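PDB 6KXD: ketosynthase from Streptomyces sp. MSC090213JE08, which probably catalyses the condensation of acyl-ACP with malonyl-ACP, as the ketosynthase of a ketosynthase/chain length factor pair in a highly reducing type II polyketide synthase. Local coordinates for residues Y81-A86 with S149-R154; R65-V70 with A153-M158; Q104-V109 with N160-T165; G16-I21 with A86-D91. One frame throughout, in Å; residues are numbered along the deposited sequence.

Contact 1 of 4, residues Y81-A86 with S149-R154; sequences YAVAAA and STVIAR
I152 reaches between the small residues of the facing helix, which allows the axes of 81-86 and 149-154 to approach to 8.9 Å at an angle of 44°. Its branching at CB decides the pattern. CG1 is anti to the carbonyl carbon (chi1 -66°) and turns to the neighbouring helix, passing 4.0 Å from A86 CB and also near V83 CA. CG2, the other branch, touches the same methyl more closely, with I152 CG2 3.7 Å from A86 CB. Beyond CG1 the chain continues extended, and the tip CD1 settles between two methyls one helical turn apart, 4.2 Å from A82 CB and 4.0 Å from A86 CB, with the carbonyl oxygen of A82 also beside it. A second contact lies next to this one: the side chains of V83 and V151 cross at about a right angle, and V83 CG2 meets V151 CG2 at 3.3 Å, tighter than ordinary van der Waals packing. With an alanine at I152, the methyls of A82 and A86 would probably be left facing a gap where both branches now fill the space between the helices. I152 also packs on I107 and V109 of strand 105-110, so its side chain lies where two helices and a sheet meet. Two helices packed at this angle on a mixed sheet belong to the layered alpha/beta architecture of the thiolase fold.

Contact 2 of 4, residues R65-V70 with A153-M158; sequences RWIHHV and ARELRM
Hydrogen bonds from the backbone of the 65-70 loop converge on the carboxylate of E155. H68 N gives its proton to E155 OE2 at 2.7 Å, on the syn side but 27° out of the carboxylate plane. E155 OE1 takes two donors: H69 N, at 2.8 Å, meets the syn lone pair of this oxygen, and V70 N at 3.0 Å arrives nearly along the C-O axis. The side chain gets there with CG anti to the backbone N, followed by a bend at chi2 (65°). A fourth bond runs between a side chain and the helix backbone, H69 ND1 to E155 O at 2.9 Å, with the acceptor almost in the imidazole plane. That carbonyl lies in the last turn of helix 147-156, which ends in a Schellman motif: R157 has positive phi, and M158 N bonds back to A153 O at 2.8 Å. Among charged groups, E155 OE2 also forms a salt bridge with R87 of helix 77-93. A leucine in place of E155 would probably leave three loop amides without an acceptor and the R87 guanidinium without this carboxylate. Apolar packing is confined largely to V70, whose CG2 rests 3.7 Å from both R154 CB and E155 CB, while its CG1 lies over one face of the R154 guanidinium, a group held by D74. R157 sends its guanidinium away to D262 of the neighbouring subunit.

Contact 3 of 4, residues Q104-V109 with N160-T165; sequences QAVITV and NVEATT
I107 and V161 make the tight side of this strand pair: I107 CD1 lies 3.5 Å from V161 CG1, with the two chains slanting across each other on the face that also carries A105, A163 and V109. Beneath them the backbones run parallel, 4.6 Å apart between axes. Segment 104-109 donates from A105 N, I107 N and V109 N and accepts at A105 O and I107 O, the regular parallel ladder. T164 N to I107 O, at 2.9 Å, is approached nearly along the carbonyl axis, whereas the equally short I107 N to E162 O has its donor tilted 31° from the carbonyl plane. The end at Q104 and N160 is looser and only partly buried. N160 ND2 sits 3.3 Å from Q104 CB, but the two amide planes stand 36° apart. A water donates to E162 OE1 at 2.6 Å and accepts only weakly from Q104 NE2. E162 itself stretches out alongside V106, its CG anti to the backbone N (chi1 -173°). Its carboxylate is firmly held elsewhere, by Y179 and by R190 and N186 of the neighbouring subunit. Parallel neighbours linked through helix 147-156, which packs on I107, form a beta-alpha-beta crossover, and the backbone hydrogen bonds of T165 to the neighbouring subunit are consistent with a sheet that continues across the dimer, as in the thiolase fold.

Contact 4 of 4, residues G16-I21 with A86-D91; sequences GVISSI and ARMAVD
This is a close helix-on-strand packing, in which M88 and A89 of helix 77-93 press on G16 to I18 of strand 10-19, in the buried interior of the chain. The axes of 16-19 and 86-91 come within 6.2 Å of each other and run at 145°. The closeness depends on G16, whose N is 3.4 Å from A89 CB. On the neighbouring side, G16 CA lies 3.7 Å from M88 CB. A CB on this residue would point into the helix and fall 2.7 Å from A89 N, so the lack of one is what lets the helix settle here. M88 extends the contact along the strand. With its CG anti to the carbonyl carbon (chi1 -72°) and the next bond extended, the sulfur is laid over the backbone, M88 SD standing 3.3 Å from V17 O. The methyl beyond it turns toward the side chain of I18, but that pair is modelled too close for its exact placement to be trusted. The strand itself is held in the sheet by backbone bonds from G16 to I237 and from I18 to A235. Past I18 the chain bends away through an ST turn, S19 OG accepting from I21 N at 3.1 Å. What crosses between strand and helix is therefore carbon, sulfur and backbone rather than paired charges. With no polar bond between the two, the fit at G16 probably carries the contact; V17 N, buried here without a partner in the model, is likely to be a small cost of it.

Overall arrangement
From the N terminus, contact 4 closes first, returning helix 77-93 to strand 10-19. Before that loop is complete, 65-70 and 81-86 have opened contacts 2 and 1, so contact 4 crosses both. Contacts 1 and 2 end on the same helix, 147-156, with the span of contact 1 starting later and sharing A153 and R154 at its end. Contact 3 opens at 104-109, after contact 4 has closed, and closes last at 160-165, crossing contacts 1 and 2. Contacts 3 and 4 reach the same mixed sheet but stay about 7 Å apart at their nearest atoms. Helices 77-93 and 147-156 bridge them, with R87 joining contact 4 to the loop of contact 2.

Contact 1 of 4, residues Y81-A86 with S149-R154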
loop_
_atom_site.group_PDB
_atom_site.type_symbol
_atom_site.label_atom_id
_atom_site.label_comp_id
_atom_site.label_asym_id
_atom_site.label_seq_id
_atom_site.Cartn_x
_atom_site.Cartn_y
_atom_site.Cartn_z
ATOM N N TYR A 81 1.934 13.954 9.327
ATOM C CA TYR A 81 2.047 14.657 8.102
ATOM C C TYR A 81 0.863 14.390 7.181
ATOM O O TYR A 81 0.366 15.315 6.480
ATOM C CB TYR A 81 3.319 14.265 7.364
ATOM C CG TYR A 81 4.619 14.655 8.005
ATOM C CD1 TYR A 81 4.708 15.681 8.933
ATOM C CD2 TYR A 81 5.804 14.053 7.609
ATOM C CE1 TYR A 81 5.922 16.032 9.494
ATOM C CE2 TYR A 81 7.027 14.419 8.147
ATOM C CZ TYR A 81 7.085 15.434 9.083
ATOM O OH TYR A 81 8.250 15.828 9.668
ATOM N N ALA A 82 0.401 13.133 7.171
ATOM C CA ALA A 82 -0.639 12.733 6.269
ATOM C C ALA A 82 -1.915 13.531 6.591
ATOM O O ALA A 82 -2.572 14.113 5.702
ATOM C CB ALA A 82 -0.890 11.267 6.419
ATOM N N VAL A 83 -2.197 13.562 7.890
ATOM C CA VAL A 83 -3.430 14.193 8.406
ATOM C C VAL A 83 -3.347 15.704 8.138
ATOM O O VAL A 83 -4.311 16.298 7.638
ATOM C CB VAL A 83 -3.635 13.875 9.901
ATOM C CG1 VAL A 83 -4.816 14.644 10.478
ATOM C CG2 VAL A 83 -3.858 12.399 10.170
ATOM N N ALA A 84 -2.196 16.322 8.449
ATOM C CA ALA A 84 -2.014 17.754 8.183
ATOM C C ALA A 84 -2.214 18.073 6.694
ATOM O O ALA A 84 -2.952 18.978 6.363
ATOM C CB ALA A 84 -0.678 18.209 8.727
ATOM N N ALA A 85 -1.562 17.332 5.771
ATOM C CA ALA A 85 -1.714 17.577 4.394
ATOM C C ALA A 85 -3.163 17.346 3.954
ATOM O O ALA A 85 -3.648 18.034 3.041
ATOM C CB ALA A 85 -0.761 16.712 3.591
ATOM N N ALA A 86 -3.828 16.342 4.530
ATOM C CA ALA A 86 -5.192 16.068 4.187
ATOM C C ALA A 86 -6.069 17.271 4.565
ATOM O O ALA A 86 -6.882 17.689 3.749
ATOM C CB ALA A 86 -5.672 14.831 4.884
ATOM N N SER A 149 -4.012 5.973 6.586
ATOM C CA SER A 149 -5.222 6.275 5.866
ATOM C C SER A 149 -6.379 6.500 6.812
ATOM O O SER A 149 -7.114 7.450 6.627
ATOM C CB SER A 149 -5.518 5.151 4.849
ATOM O OG SER A 149 -4.737 5.423 3.712
ATOM N N THR A 150 -6.504 5.628 7.797
ATOM C CA THR A 150 -7.650 5.648 8.710
ATOM C C THR A 150 -7.629 6.911 9.586
ATOM O O THR A 150 -8.691 7.461 9.887
ATOM C CB THR A 150 -7.745 4.398 9.587
ATOM O OG1 THR A 150 -6.601 4.249 10.436
ATOM C CG2 THR A 150 -7.992 3.159 8.746
ATOM N N VAL A 151 -6.447 7.404 9.979
ATOM C CA VAL A 151 -6.438 8.602 10.847
ATOM C C VAL A 151 -6.977 9.826 10.109
ATOM O O VAL A 151 -7.458 10.729 10.773
ATOM C CB VAL A 151 -5.065 8.936 11.443
ATOM C CG1 VAL A 151 -4.676 7.951 12.514
ATOM C CG2 VAL A 151 -4.019 9.073 10.348
ATOM N N ILE A 152 -6.771 9.919 8.791
ATOM C CA ILE A 152 -7.317 10.987 8.012
ATOM C C ILE A 152 -8.836 10.940 8.139
ATOM O O ILE A 152 -9.458 11.993 8.291
ATOM C CB ILE A 152 -6.912 10.935 6.548
ATOM C CG1 ILE A 152 -5.404 11.178 6.422
ATOM C CG2 ILE A 152 -7.752 11.911 5.742
ATOM C CD1 ILE A 152 -4.851 10.914 5.084
ATOM N N ALA A 153 -9.396 9.733 8.017
ATOM C CA ALA A 153 -10.849 9.620 8.080
ATOM C C ALA A 153 -11.296 10.094 9.464
ATOM O O ALA A 153 -12.349 10.775 9.624
ATOM C CB ALA A 153 -11.326 8.225 7.781
ATOM N N ARG A 154 -10.538 9.683 10.472
ATOM C CA ARG A 154 -10.829 10.050 11.853
ATOM C C ARG A 154 -10.823 11.570 12.012
ATOM O O ARG A 154 -11.747 12.157 12.587
ATOM C CB ARG A 154 -9.827 9.406 12.810
ATOM C CG ARG A 154 -10.076 7.926 13.023
ATOM C CD ARG A 154 -9.157 7.354 14.071
ATOM N NE ARG A 154 -9.344 7.990 15.359
ATOM C CZ ARG A 154 -8.448 7.927 16.347
ATOM N NH1 ARG A 154 -7.372 7.177 16.193
ATOM N NH2 ARG A 154 -8.645 8.595 17.472
#

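Contact 2 of 4, residues R65-V70 with A153-M158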
loop_
_atom_site.group_PDB
_atom_site.type_symbol
_atom_site.label_atom_id
_atom_site.label_comp_id
_atom_site.label_asym_id
_atom_site.label_seq_id
_atom_site.Cartn_x
_atom_site.Cartn_y
_atom_site.Cartn_z
ATOM N N ARG A 65 -1.562 23.309 13.959
ATOM C CA ARG A 65 -2.146 24.125 12.898
ATOM C C ARG A 65 -3.235 23.332 12.162
ATOM O O ARG A 65 -4.176 23.919 11.650
ATOM C CB ARG A 65 -1.072 24.644 11.936
ATOM C CG ARG A 65 -0.353 25.898 12.417
ATOM C CD ARG A 65 0.573 26.554 11.395
ATOM N NE ARG A 65 -0.011 26.932 10.100
ATOM C CZ ARG A 65 -1.042 27.769 9.899
ATOM N NH1 ARG A 65 -2.021 27.882 10.780
ATOM N NH2 ARG A 65 -1.098 28.485 8.787
ATOM N N TRP A 66 -3.124 21.996 12.138
ATOM C CA TRP A 66 -3.847 21.168 11.173
ATOM C C TRP A 66 -4.736 20.127 11.850
ATOM O O TRP A 66 -5.815 19.773 11.316
ATOM C CB TRP A 66 -2.823 20.468 10.279
ATOM C CG TRP A 66 -1.653 21.346 9.944
ATOM C CD1 TRP A 66 -0.378 21.271 10.430
ATOM C CD2 TRP A 66 -1.676 22.451 9.040
ATOM N NE1 TRP A 66 0.411 22.237 9.866
ATOM C CE2 TRP A 66 -0.368 22.996 9.032
ATOM C CE3 TRP A 66 -2.672 23.033 8.249
ATOM C CZ2 TRP A 66 -0.036 24.087 8.235
ATOM C CZ3 TRP A 66 -2.346 24.130 7.486
ATOM C CH2 TRP A 66 -1.049 24.646 7.483
ATOM N N ILE A 67 -4.235 19.594 12.967
ATOM C CA ILE A 67 -4.798 18.428 13.604
ATOM C C ILE A 67 -5.572 18.878 14.838
ATOM O O ILE A 67 -5.016 19.530 15.727
ATOM C CB ILE A 67 -3.721 17.402 13.960
ATOM C CG1 ILE A 67 -2.943 17.014 12.702
ATOM C CG2 ILE A 67 -4.337 16.182 14.612
ATOM C CD1 ILE A 67 -1.772 16.133 12.975
ATOM N N HIS A 68 -6.853 18.508 14.844
ATOM C CA HIS A 68 -7.802 19.025 15.838
ATOM C C HIS A 68 -8.398 17.913 16.687
ATOM O O HIS A 68 -8.706 18.145 17.899
ATOM C CB HIS A 68 -8.900 19.811 15.119
ATOM C CG HIS A 68 -8.420 21.074 14.511
ATOM N ND1 HIS A 68 -8.267 22.233 15.255
ATOM C CD2 HIS A 68 -8.095 21.379 13.240
ATOM C CE1 HIS A 68 -7.819 23.185 14.471
ATOM N NE2 HIS A 68 -7.705 22.685 13.236
ATOM N N HIS A 69 -8.640 16.742 16.067
ATOM C CA HIS A 69 -9.505 15.734 16.615
ATOM C C HIS A 69 -8.729 14.521 17.078
ATOM O O HIS A 69 -9.070 13.959 18.032
ATOM C CB HIS A 69 -10.562 15.283 15.606
ATOM C CG HIS A 69 -11.487 16.378 15.269
ATOM N ND1 HIS A 69 -11.824 16.709 13.970
ATOM C CD2 HIS A 69 -12.135 17.237 16.081
ATOM C CE1 HIS A 69 -12.669 17.714 14.003
ATOM N NE2 HIS A 69 -12.851 18.074 15.281
ATOM N N VAL A 70 -7.739 14.093 16.288
ATOM C CA VAL A 70 -7.038 12.900 16.573
ATOM C C VAL A 70 -5.939 13.252 17.570
ATOM O O VAL A 70 -5.113 14.103 17.280
ATOM C CB VAL A 70 -6.445 12.312 15.276
ATOM C CG1 VAL A 70 -5.621 11.084 15.599
ATOM C CG2 VAL A 70 -7.540 11.979 14.276
ATOM N N ALA A 153 -9.396 9.733 8.017
ATOM C CA ALA A 153 -10.849 9.620 8.080
ATOM C C ALA A 153 -11.296 10.094 9.464
ATOM O O ALA A 153 -12.349 10.775 9.624
ATOM C CB ALA A 153 -11.326 8.225 7.781
ATOM N N ARG A 154 -10.538 9.683 10.472
ATOM C CA ARG A 154 -10.829 10.050 11.853
ATOM C C ARG A 154 -10.823 11.570 12.012
ATOM O O ARG A 154 -11.747 12.157 12.587
ATOM C CB ARG A 154 -9.827 9.406 12.810
ATOM C CG ARG A 154 -10.076 7.926 13.023
ATOM C CD ARG A 154 -9.157 7.354 14.071
ATOM N NE ARG A 154 -9.344 7.990 15.359
ATOM C CZ ARG A 154 -8.448 7.927 16.347
ATOM N NH1 ARG A 154 -7.372 7.177 16.193
ATOM N NH2 ARG A 154 -8.645 8.595 17.472
ATOM N N GLU A 155 -9.755 12.198 11.563
ATOM C CA GLU A 155 -9.594 13.656 11.716
ATOM C C GLU A 155 -10.674 14.439 10.938
ATOM O O GLU A 155 -11.199 15.457 11.425
ATOM C CB GLU A 155 -8.206 14.041 11.237
ATOM C CG GLU A 155 -7.958 15.525 11.260
ATOM C CD GLU A 155 -7.969 16.180 12.638
ATOM O OE1 GLU A 155 -7.911 15.457 13.652
ATOM O OE2 GLU A 155 -8.039 17.441 12.675
ATOM N N LEU A 156 -11.029 13.977 9.734
ATOM C CA LEU A 156 -11.967 14.709 8.923
ATOM C C LEU A 156 -13.416 14.256 9.173
ATOM O O LEU A 156 -14.335 14.798 8.518
ATOM C CB LEU A 156 -11.566 14.601 7.457
ATOM C CG LEU A 156 -10.185 15.186 7.171
ATOM C CD1 LEU A 156 -9.835 15.020 5.713
ATOM C CD2 LEU A 156 -10.127 16.636 7.597
ATOM N N ARG A 157 -13.601 13.301 10.091
ATOM C CA ARG A 157 -14.902 12.804 10.516
ATOM C C ARG A 157 -15.650 12.180 9.342
ATOM O O ARG A 157 -16.816 12.468 9.107
ATOM C CB ARG A 157 -15.684 13.960 11.152
ATOM C CG ARG A 157 -14.996 14.530 12.384
ATOM C CD ARG A 157 -14.972 13.541 13.521
ATOM N NE ARG A 157 -16.321 13.162 13.914
ATOM C CZ ARG A 157 -16.625 12.111 14.667
ATOM N NH1 ARG A 157 -15.663 11.341 15.159
ATOM N NH2 ARG A 157 -17.898 11.824 14.898
ATOM N N MET A 158 -14.950 11.310 8.616
ATOM C CA MET A 158 -15.464 10.661 7.455
ATOM C C MET A 158 -15.527 9.163 7.709
ATOM O O MET A 158 -14.528 8.454 7.567
ATOM C CB MET A 158 -14.559 10.917 6.265
ATOM C CG MET A 158 -14.453 12.360 5.895
ATOM S SD MET A 158 -13.179 12.694 4.668
ATOM C CE MET A 158 -13.939 11.936 3.230
#

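Contact 3 of 4, residues Q104-V109 with N160-T165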
loop_
_atom_site.group_PDB
_atom_site.type_symbol
_atom_site.label_atom_id
_atom_site.label_comp_id
_atom_site.label_asym_id
_atom_site.label_seq_id
_atom_site.Cartn_x
_atom_site.Cartn_y
_atom_site.Cartn_z
ATOM N N GLN A 104 -19.366 9.297 0.352
ATOM C CA GLN A 104 -18.597 8.081 0.257
ATOM C C GLN A 104 -17.295 8.473 -0.441
ATOM O O GLN A 104 -17.301 9.154 -1.449
ATOM C CB GLN A 104 -19.320 6.971 -0.509
ATOM C CG GLN A 104 -18.548 5.661 -0.434
ATOM C CD GLN A 104 -19.124 4.528 -1.250
ATOM O OE1 GLN A 104 -20.323 4.490 -1.528
ATOM N NE2 GLN A 104 -18.263 3.593 -1.635
ATOM N N ALA A 105 -16.164 8.041 0.105
ATOM C CA ALA A 105 -14.906 8.561 -0.396
ATOM C C ALA A 105 -13.863 7.475 -0.280
ATOM O O ALA A 105 -14.003 6.514 0.518
ATOM C CB ALA A 105 -14.501 9.772 0.405
ATOM N N VAL A 106 -12.817 7.651 -1.076
ATOM C CA VAL A 106 -11.672 6.856 -0.940
ATOM C C VAL A 106 -10.584 7.764 -0.348
ATOM O O VAL A 106 -10.414 8.880 -0.800
ATOM C CB VAL A 106 -11.274 6.212 -2.281
ATOM C CG1 VAL A 106 -9.842 5.700 -2.270
ATOM C CG2 VAL A 106 -12.226 5.092 -2.650
ATOM N N ILE A 107 -9.849 7.239 0.640
ATOM C CA ILE A 107 -8.671 7.880 1.186
ATOM C C ILE A 107 -7.532 6.889 1.022
ATOM O O ILE A 107 -7.577 5.840 1.594
ATOM C CB ILE A 107 -8.862 8.245 2.660
ATOM C CG1 ILE A 107 -10.012 9.230 2.857
ATOM C CG2 ILE A 107 -7.551 8.751 3.250
ATOM C CD1 ILE A 107 -10.283 9.527 4.314
ATOM N N THR A 108 -6.566 7.242 0.206
ATOM C CA THR A 108 -5.508 6.313 -0.127
ATOM C C THR A 108 -4.203 7.095 -0.041
ATOM O O THR A 108 -4.036 8.105 -0.737
ATOM C CB THR A 108 -5.835 5.597 -1.437
ATOM O OG1 THR A 108 -4.736 4.757 -1.788
ATOM C CG2 THR A 108 -6.137 6.563 -2.548
ATOM N N VAL A 109 -3.402 6.668 0.941
ATOM C CA VAL A 109 -2.164 7.249 1.309
ATOM C C VAL A 109 -1.080 6.222 1.013
ATOM O O VAL A 109 -1.108 5.123 1.515
ATOM C CB VAL A 109 -2.105 7.652 2.786
ATOM C CG1 VAL A 109 -0.751 8.250 3.100
ATOM C CG2 VAL A 109 -3.210 8.637 3.137
ATOM N N ASN A 160 -17.506 6.971 6.083
ATOM C CA ASN A 160 -17.922 6.294 4.872
ATOM C C ASN A 160 -16.778 6.330 3.857
ATOM O O ASN A 160 -16.899 6.881 2.789
ATOM C CB ASN A 160 -19.219 6.863 4.280
ATOM C CG ASN A 160 -19.823 5.902 3.270
ATOM O OD1 ASN A 160 -19.430 4.726 3.222
ATOM N ND2 ASN A 160 -20.748 6.384 2.445
ATOM N N VAL A 161 -15.651 5.742 4.265
ATOM C CA VAL A 161 -14.416 5.829 3.578
ATOM C C VAL A 161 -13.863 4.418 3.424
ATOM O O VAL A 161 -13.905 3.633 4.371
ATOM C CB VAL A 161 -13.491 6.719 4.429
ATOM C CG1 VAL A 161 -12.018 6.443 4.219
ATOM C CG2 VAL A 161 -13.853 8.172 4.170
ATOM N N GLU A 162 -13.297 4.167 2.242
ATOM C CA GLU A 162 -12.316 3.123 2.037
ATOM C C GLU A 162 -10.930 3.739 2.262
ATOM O O GLU A 162 -10.446 4.490 1.443
ATOM C CB GLU A 162 -12.459 2.595 0.624
ATOM C CG GLU A 162 -11.599 1.389 0.310
ATOM C CD GLU A 162 -11.703 1.042 -1.164
ATOM O OE1 GLU A 162 -12.569 1.636 -1.846
ATOM O OE2 GLU A 162 -10.916 0.217 -1.636
ATOM N N ALA A 163 -10.334 3.388 3.376
ATOM C CA ALA A 163 -9.006 3.902 3.796
ATOM C C ALA A 163 -7.950 2.844 3.515
ATOM O O ALA A 163 -7.845 1.888 4.220
ATOM C CB ALA A 163 -9.019 4.247 5.261
ATOM N N THR A 164 -7.227 3.046 2.416
ATOM C CA THR A 164 -6.294 2.108 1.930
ATOM C C THR A 164 -4.919 2.762 1.927
ATOM O O THR A 164 -4.671 3.750 1.214
ATOM C CB THR A 164 -6.634 1.680 0.497
ATOM O OG1 THR A 164 -7.953 1.145 0.507
ATOM C CG2 THR A 164 -5.698 0.608 0.001
ATOM N N THR A 165 -4.000 2.192 2.676
ATOM C CA THR A 165 -2.634 2.642 2.531
ATOM C C THR A 165 -1.931 1.766 1.498
ATOM O O THR A 165 -1.926 0.566 1.641
ATOM C CB THR A 165 -1.867 2.507 3.840
ATOM O OG1 THR A 165 -2.597 3.346 4.733
ATOM C CG2 THR A 165 -0.441 2.997 3.751
HETATM O O HOH W 1 -15.037 2.473 -1.820
#

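Contact 4 of 4, residues G16-I21 with A86-D91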
loop_
_atom_site.group_PDB
_atom_site.type_symbol
_atom_site.label_atom_id
_atom_site.label_comp_id
_atom_site.label_asym_id
_atom_site.label_seq_id
_atom_site.Cartn_x
_atom_site.Cartn_y
_atom_site.Cartn_z
ATOM N N GLY A 16 -2.726 19.487 -0.542
ATOM C CA GLY A 16 -2.170 19.670 0.742
ATOM C C GLY A 16 -0.730 19.216 0.727
ATOM O O GLY A 16 -0.460 18.126 0.247
ATOM N N VAL A 17 0.158 20.023 1.312
ATOM C CA VAL A 17 1.613 19.812 1.230
ATOM C C VAL A 17 2.271 20.131 2.572
ATOM O O VAL A 17 2.131 21.254 3.082
ATOM C CB VAL A 17 2.259 20.683 0.132
ATOM C CG1 VAL A 17 3.773 20.449 0.099
ATOM C CG2 VAL A 17 1.642 20.474 -1.233
ATOM N N ILE A 18 3.027 19.155 3.077
ATOM C CA ILE A 18 3.988 19.229 4.132
ATOM C C ILE A 18 5.306 18.767 3.533
ATOM O O ILE A 18 5.448 17.594 3.271
ATOM C CB ILE A 18 3.657 18.300 5.310
ATOM C CG1 ILE A 18 2.303 18.591 5.963
ATOM C CG2 ILE A 18 4.784 18.342 6.317
ATOM C CD1 ILE A 18 2.343 19.728 6.941
ATOM N N SER A 19 6.264 19.666 3.335
ATOM C CA SER A 19 7.472 19.272 2.612
ATOM C C SER A 19 8.669 20.021 3.180
ATOM O O SER A 19 8.514 21.037 3.879
ATOM C CB SER A 19 7.324 19.529 1.127
ATOM O OG SER A 19 7.778 20.827 0.779
ATOM N N SER A 20 9.839 19.518 2.791
ATOM C CA SER A 20 11.121 20.034 3.187
ATOM C C SER A 20 11.367 21.410 2.553
ATOM O O SER A 20 12.280 22.057 3.007
ATOM C CB SER A 20 12.226 19.048 2.853
ATOM O OG SER A 20 12.310 18.878 1.453
ATOM N N ILE A 21 10.582 21.820 1.535
ATOM C CA ILE A 21 10.741 23.094 0.843
ATOM C C ILE A 21 9.500 23.978 0.992
ATOM O O ILE A 21 9.334 24.959 0.219
ATOM C CB ILE A 21 11.107 22.917 -0.645
ATOM C CG1 ILE A 21 9.949 22.396 -1.505
ATOM C CG2 ILE A 21 12.350 22.050 -0.756
ATOM C CD1 ILE A 21 10.223 22.405 -2.976
ATOM N N ALA A 86 -3.828 16.342 4.530
ATOM C CA ALA A 86 -5.192 16.068 4.187
ATOM C C ALA A 86 -6.069 17.271 4.565
ATOM O O ALA A 86 -6.882 17.689 3.749
ATOM C CB ALA A 86 -5.672 14.831 4.884
ATOM N N ARG A 87 -5.895 17.761 5.794
ATOM C CA ARG A 87 -6.605 18.984 6.281
ATOM C C ARG A 87 -6.386 20.084 5.244
ATOM O O ARG A 87 -7.314 20.591 4.677
ATOM C CB ARG A 87 -6.146 19.320 7.702
ATOM C CG ARG A 87 -6.605 20.678 8.222
ATOM C CD ARG A 87 -8.072 20.680 8.561
ATOM N NE ARG A 87 -8.374 19.854 9.728
ATOM C CZ ARG A 87 -9.609 19.495 10.048
ATOM N NH1 ARG A 87 -10.623 19.952 9.330
ATOM N NH2 ARG A 87 -9.831 18.648 11.032
ATOM N N MET A 88 -5.120 20.398 4.970
ATOM C CA MET A 88 -4.779 21.433 4.027
ATOM C C MET A 88 -5.460 21.206 2.685
ATOM O O MET A 88 -5.911 22.128 2.056
ATOM C CB MET A 88 -3.275 21.483 3.775
ATOM C CG MET A 88 -2.526 22.017 4.921
ATOM S SD MET A 88 -0.780 22.105 4.451
ATOM C CE MET A 88 -0.135 21.298 5.900
ATOM N N ALA A 89 -5.477 19.949 2.225
ATOM C CA ALA A 89 -5.968 19.668 0.926
ATOM C C ALA A 89 -7.477 19.930 0.883
ATOM O O ALA A 89 -7.957 20.448 -0.114
ATOM C CB ALA A 89 -5.669 18.244 0.550
ATOM N N VAL A 90 -8.202 19.506 1.920
ATOM C CA VAL A 90 -9.635 19.692 1.895
ATOM C C VAL A 90 -9.939 21.188 2.095
ATOM O O VAL A 90 -10.793 21.723 1.378
ATOM C CB VAL A 90 -10.402 18.775 2.856
ATOM C CG1 VAL A 90 -10.245 17.315 2.456
ATOM C CG2 VAL A 90 -10.058 18.984 4.315
ATOM N N ASP A 91 -9.155 21.856 2.936
ATOM C CA ASP A 91 -9.190 23.346 3.030
ATOM C C ASP A 91 -9.041 23.923 1.616
ATOM O O ASP A 91 -9.901 24.679 1.133
ATOM C CB ASP A 91 -8.139 23.855 4.027
ATOM C CG ASP A 91 -8.489 23.552 5.475
ATOM O OD1 ASP A 91 -9.634 23.157 5.718
ATOM O OD2 ASP A 91 -7.611 23.699 6.346
#